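Local atomic coordinates of phosphate transporter (Thermotoga maritima MSB8, PDB entry 6L85), a protein that probably carries inorganic phosphate into the cell together with sodium ions, as a bacterial relative of the human SLC20 phosphate importers. Residues G118-G123 with T388-Y393; S251-A256 with S329-V334. All coordinates share one frame; numbering follows the deposited sequence.

Contact 1. Residues G118-G123 with T388-Y393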
loop_
_atom_site.group_PDB
_atom_site.type_symbol
_atom_site.label_atom_id
_atom_site.label_comp_id
_atom_site.label_asym_id
_atom_site.label_seq_id
_atom_site.Cartn_x
_atom_site.Cartn_y
_atom_site.Cartn_z
ATOM N N GLY B 118 6.055 -34.185 16.002
ATOM C CA GLY B 118 6.150 -34.124 17.455
ATOM C C GLY B 118 5.818 -35.446 18.124
ATOM O O GLY B 118 6.438 -35.819 19.122
ATOM N N LEU B 119 4.830 -36.170 17.582
ATOM C CA LEU B 119 4.424 -37.450 18.158
ATOM C C LEU B 119 5.488 -38.516 17.947
ATOM O O LEU B 119 5.756 -39.318 18.848
ATOM C CB LEU B 119 3.089 -37.908 17.561
ATOM C CG LEU B 119 1.936 -36.976 17.925
ATOM C CD1 LEU B 119 0.761 -37.170 16.981
ATOM C CD2 LEU B 119 1.517 -37.141 19.399
ATOM N N VAL B 120 6.105 -38.550 16.768
ATOM C CA VAL B 120 7.119 -39.575 16.542
ATOM C C VAL B 120 8.404 -39.258 17.293
ATOM O O VAL B 120 9.137 -40.169 17.700
ATOM C CB VAL B 120 7.364 -39.749 15.035
ATOM C CG1 VAL B 120 8.743 -40.340 14.765
ATOM C CG2 VAL B 120 6.338 -40.671 14.501
ATOM N N ALA B 121 8.705 -37.978 17.503
ATOM C CA ALA B 121 9.977 -37.645 18.133
ATOM C C ALA B 121 9.903 -37.797 19.646
ATOM O O ALA B 121 10.854 -38.266 20.277
ATOM C CB ALA B 121 10.401 -36.222 17.755
ATOM N N VAL B 122 8.782 -37.409 20.245
ATOM C CA VAL B 122 8.685 -37.359 21.699
ATOM C C VAL B 122 7.447 -38.058 22.245
ATOM O O VAL B 122 7.429 -38.444 23.427
ATOM C CB VAL B 122 8.739 -35.879 22.158
ATOM C CG1 VAL B 122 8.376 -35.700 23.620
ATOM C CG2 VAL B 122 10.120 -35.320 21.914
ATOM N N GLY B 123 6.425 -38.333 21.447
ATOM C CA GLY B 123 5.219 -38.948 21.974
ATOM C C GLY B 123 4.193 -37.909 22.373
ATOM O O GLY B 123 4.299 -36.725 22.046
ATOM N N THR B 388 2.283 -39.023 7.123
ATOM C CA THR B 388 3.320 -38.840 6.112
ATOM C C THR B 388 4.533 -38.123 6.693
ATOM O O THR B 388 5.677 -38.457 6.372
ATOM C CB THR B 388 2.748 -38.055 4.929
ATOM O OG1 THR B 388 1.558 -38.699 4.452
ATOM C CG2 THR B 388 3.754 -37.941 3.799
ATOM N N SER B 389 4.299 -37.132 7.550
ATOM C CA SER B 389 5.388 -36.391 8.181
ATOM C C SER B 389 6.168 -37.281 9.143
ATOM O O SER B 389 7.402 -37.255 9.165
ATOM C CB SER B 389 4.813 -35.168 8.905
ATOM O OG SER B 389 5.824 -34.443 9.576
ATOM N N ALA B 390 5.456 -38.067 9.953
ATOM C CA ALA B 390 6.107 -39.050 10.813
ATOM C C ALA B 390 6.986 -39.990 9.997
ATOM O O ALA B 390 8.147 -40.247 10.351
ATOM C CB ALA B 390 5.041 -39.836 11.579
ATOM N N ALA B 391 6.452 -40.499 8.885
ATOM C CA ALA B 391 7.213 -41.417 8.046
ATOM C C ALA B 391 8.455 -40.749 7.477
ATOM O O ALA B 391 9.545 -41.333 7.489
ATOM C CB ALA B 391 6.325 -41.944 6.921
ATOM N N VAL B 392 8.306 -39.531 6.940
ATOM C CA VAL B 392 9.466 -38.833 6.382
ATOM C C VAL B 392 10.506 -38.593 7.465
ATOM O O VAL B 392 11.710 -38.760 7.241
ATOM C CB VAL B 392 9.046 -37.507 5.714
ATOM C CG1 VAL B 392 10.290 -36.674 5.370
ATOM C CG2 VAL B 392 8.217 -37.771 4.464
ATOM N N TYR B 393 10.060 -38.211 8.660
ATOM C CA TYR B 393 10.999 -37.888 9.721
ATOM C C TYR B 393 11.779 -39.121 10.157
ATOM O O TYR B 393 13.002 -39.063 10.312
ATOM C CB TYR B 393 10.253 -37.274 10.900
ATOM C CG TYR B 393 11.143 -37.014 12.089
ATOM C CD1 TYR B 393 12.176 -36.085 12.009
ATOM C CD2 TYR B 393 10.952 -37.690 13.294
ATOM C CE1 TYR B 393 12.995 -35.832 13.093
ATOM C CE2 TYR B 393 11.772 -37.444 14.391
ATOM C CZ TYR B 393 12.795 -36.516 14.276
ATOM O OH TYR B 393 13.629 -36.238 15.331
#
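The ring of Y393 meets V120 at its edge: the methyl CG1 of V120 lies close to the ring plane, 3.8 Å from CD2 of Y393. One position further along the ring, CE2 of Y393 is 3.8 Å from CB of A121, which comes in obliquely and also stands 4.0 Å from the Y393 OH. Y393 leaves its helix with CG anti to the backbone N (chi1 175°), and this carries the ring across to the last turn of helix 106-121. V120 and Y393 run past each other in opposite directions, so the valine lies alongside the tyrosine instead of meeting it head on. The second branch of V120 points elsewhere: CG2 is pressed against CB of A390 at 3.3 Å, a close methyl-to-methyl touch. V120 thus sits between A390 and Y393, one turn apart, with one methyl toward each. Apolar carbons carry the contact, and no hydrogen bond joins the two segments. The phenol bonds to E78, while F117 stacks edge-to-face with the same ring. V120 is on the surface; a PEG molecule, probably from the crystallisation liquor, lies near its side chain. The pair joins the C-terminal end of helix 106-121, just before the chain turns off at V122, to the long final helix 368-400, where S389 OG also bonds to G113 O of helix 106-121 and T388, S389, V392 and Y393 pack on helix 76-99.

Contact 2. Residues S251-A256 with S329-V334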
loop_
_atom_site.group_PDB
_atom_site.type_symbol
_atom_site.label_atom_id
_atom_site.label_comp_id
_atom_site.label_asym_id
_atom_site.label_seq_id
_atom_site.Cartn_x
_atom_site.Cartn_y
_atom_site.Cartn_z
ATOM N N SER B 251 -7.511 -11.646 -0.577
ATOM C CA SER B 251 -6.136 -12.015 -0.935
ATOM C C SER B 251 -5.125 -11.570 0.116
ATOM O O SER B 251 -4.206 -12.315 0.482
ATOM C CB SER B 251 -5.765 -11.373 -2.268
ATOM O OG SER B 251 -6.008 -12.254 -3.330
ATOM N N PHE B 252 -5.243 -10.310 0.537
ATOM C CA PHE B 252 -4.397 -9.755 1.580
ATOM C C PHE B 252 -4.512 -10.575 2.858
ATOM O O PHE B 252 -3.498 -10.960 3.464
ATOM C CB PHE B 252 -4.817 -8.299 1.825
ATOM C CG PHE B 252 -4.021 -7.588 2.893
ATOM C CD1 PHE B 252 -4.360 -7.710 4.236
ATOM C CD2 PHE B 252 -2.949 -6.774 2.550
ATOM C CE1 PHE B 252 -3.635 -7.048 5.227
ATOM C CE2 PHE B 252 -2.214 -6.099 3.539
ATOM C CZ PHE B 252 -2.562 -6.240 4.871
ATOM N N SER B 253 -5.752 -10.834 3.292
ATOM C CA SER B 253 -5.941 -11.541 4.554
ATOM C C SER B 253 -5.469 -12.986 4.438
ATOM O O SER B 253 -4.971 -13.565 5.406
ATOM C CB SER B 253 -7.407 -11.457 4.971
ATOM O OG SER B 253 -8.156 -12.369 4.211
ATOM N N HIS B 254 -5.527 -13.541 3.233
ATOM C CA HIS B 254 -5.025 -14.888 3.016
ATOM C C HIS B 254 -3.508 -14.939 3.161
ATOM O O HIS B 254 -2.972 -15.844 3.818
ATOM C CB HIS B 254 -5.443 -15.402 1.639
ATOM C CG HIS B 254 -4.867 -16.740 1.345
ATOM N ND1 HIS B 254 -3.678 -16.901 0.676
ATOM C CD2 HIS B 254 -5.268 -17.981 1.710
ATOM C CE1 HIS B 254 -3.373 -18.186 0.622
ATOM N NE2 HIS B 254 -4.317 -18.862 1.258
ATOM N N GLY B 255 -2.798 -14.003 2.516
ATOM C CA GLY B 255 -1.359 -13.904 2.726
ATOM C C GLY B 255 -1.006 -13.738 4.193
ATOM O O GLY B 255 -0.102 -14.403 4.697
ATOM N N ALA B 256 -1.781 -12.911 4.906
ATOM C CA ALA B 256 -1.508 -12.640 6.311
ATOM C C ALA B 256 -1.649 -13.903 7.181
ATOM O O ALA B 256 -0.792 -14.182 8.030
ATOM C CB ALA B 256 -2.431 -11.526 6.800
ATOM N N SER B 329 -16.851 -10.842 4.446
ATOM C CA SER B 329 -16.945 -11.613 5.685
ATOM C C SER B 329 -15.768 -12.561 5.840
ATOM O O SER B 329 -15.263 -12.751 6.953
ATOM C CB SER B 329 -18.259 -12.398 5.720
ATOM O OG SER B 329 -19.347 -11.522 5.462
ATOM N N THR B 330 -15.338 -13.188 4.739
ATOM C CA THR B 330 -14.184 -14.070 4.788
ATOM C C THR B 330 -12.939 -13.317 5.234
ATOM O O THR B 330 -12.223 -13.753 6.148
ATOM C CB THR B 330 -13.948 -14.676 3.415
ATOM O OG1 THR B 330 -15.084 -15.461 3.070
ATOM C CG2 THR B 330 -12.688 -15.541 3.426
ATOM N N ALA B 331 -12.678 -12.175 4.595
ATOM C CA ALA B 331 -11.458 -11.429 4.862
ATOM C C ALA B 331 -11.447 -10.899 6.281
ATOM O O ALA B 331 -10.413 -10.958 6.959
ATOM C CB ALA B 331 -11.309 -10.285 3.858
ATOM N N THR B 332 -12.588 -10.386 6.745
ATOM C CA THR B 332 -12.693 -9.928 8.131
ATOM C C THR B 332 -12.418 -11.058 9.116
ATOM O O THR B 332 -11.618 -10.901 10.051
ATOM C CB THR B 332 -14.082 -9.348 8.379
ATOM O OG1 THR B 332 -14.362 -8.375 7.366
ATOM C CG2 THR B 332 -14.155 -8.709 9.776
ATOM N N THR B 333 -13.084 -12.206 8.934
ATOM C CA THR B 333 -12.840 -13.336 9.820
ATOM C C THR B 333 -11.358 -13.692 9.856
ATOM O O THR B 333 -10.772 -13.891 10.933
ATOM C CB THR B 333 -13.673 -14.539 9.367
ATOM O OG1 THR B 333 -15.051 -14.161 9.302
ATOM C CG2 THR B 333 -13.515 -15.714 10.341
ATOM N N VAL B 334 -10.734 -13.754 8.676
ATOM C CA VAL B 334 -9.375 -14.267 8.566
ATOM C C VAL B 334 -8.382 -13.268 9.158
ATOM O O VAL B 334 -7.438 -13.656 9.846
ATOM C CB VAL B 334 -9.065 -14.610 7.092
ATOM C CG1 VAL B 334 -7.548 -14.814 6.864
ATOM C CG2 VAL B 334 -9.858 -15.855 6.650
#
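Helix segments 251-256 and 329-334 run in nearly the same direction, at 28° with axes 8.6 Å apart, and are closest at S253 and A331, whose CA atoms are 5.5 Å from each other. S253 points its side chain toward the other helix. With chi1 at 77° its hydroxyl is tucked back over its own backbone, and OG lies 3.5 Å from CA of A331, while CB of S253 is 3.6 Å from the A331 O. V334, one turn after A331, comes in from the other helix: its CG1 reaches 3.2 Å from the backbone O of S253 and 3.7 Å from the S253 OG. No hydrogen bond joins the two segments, which touch by van der Waals contact; S253 OG bonds to V250 O of its own helix, and T332 OG1 makes a weak bond to Y249 OH of helix 231-258. T333 OG1 and T333 N approach S329 O from opposite faces of its carbonyl plane, the hydroxyl at 2.7 Å. H254 turns to E49 and D22, near a phosphate ion that probably marks the substrate pocket. This buried helix pair lies near the centre of the phosphate transporter family fold, beside bound sodium: D22 binds one ion, N257 and D258 another.

Overall arrangement
From the N terminus, the chain first reaches 118-123, at the end of helix 106-121, and meets it again in contact 1 when 388-393 of the final helix packs against it; contact 1 therefore closes a loop of 264 intervening residues, mostly helical. Within that span, helices 231-258 and 320-339 meet in contact 2, a shorter closure across 72 residues, so the two contacts nest and do not cross. Contacts 1 and 2 do not touch, and the centres of contacts 1 and 2 are about 31 Å apart. Contact 1 lies toward the periphery, its centre about 26 Å from the chain centre, and joins an early helix to the C-terminal one, whereas the centre of contact 2 lies about 6 Å from that point and joins two helices of the interior.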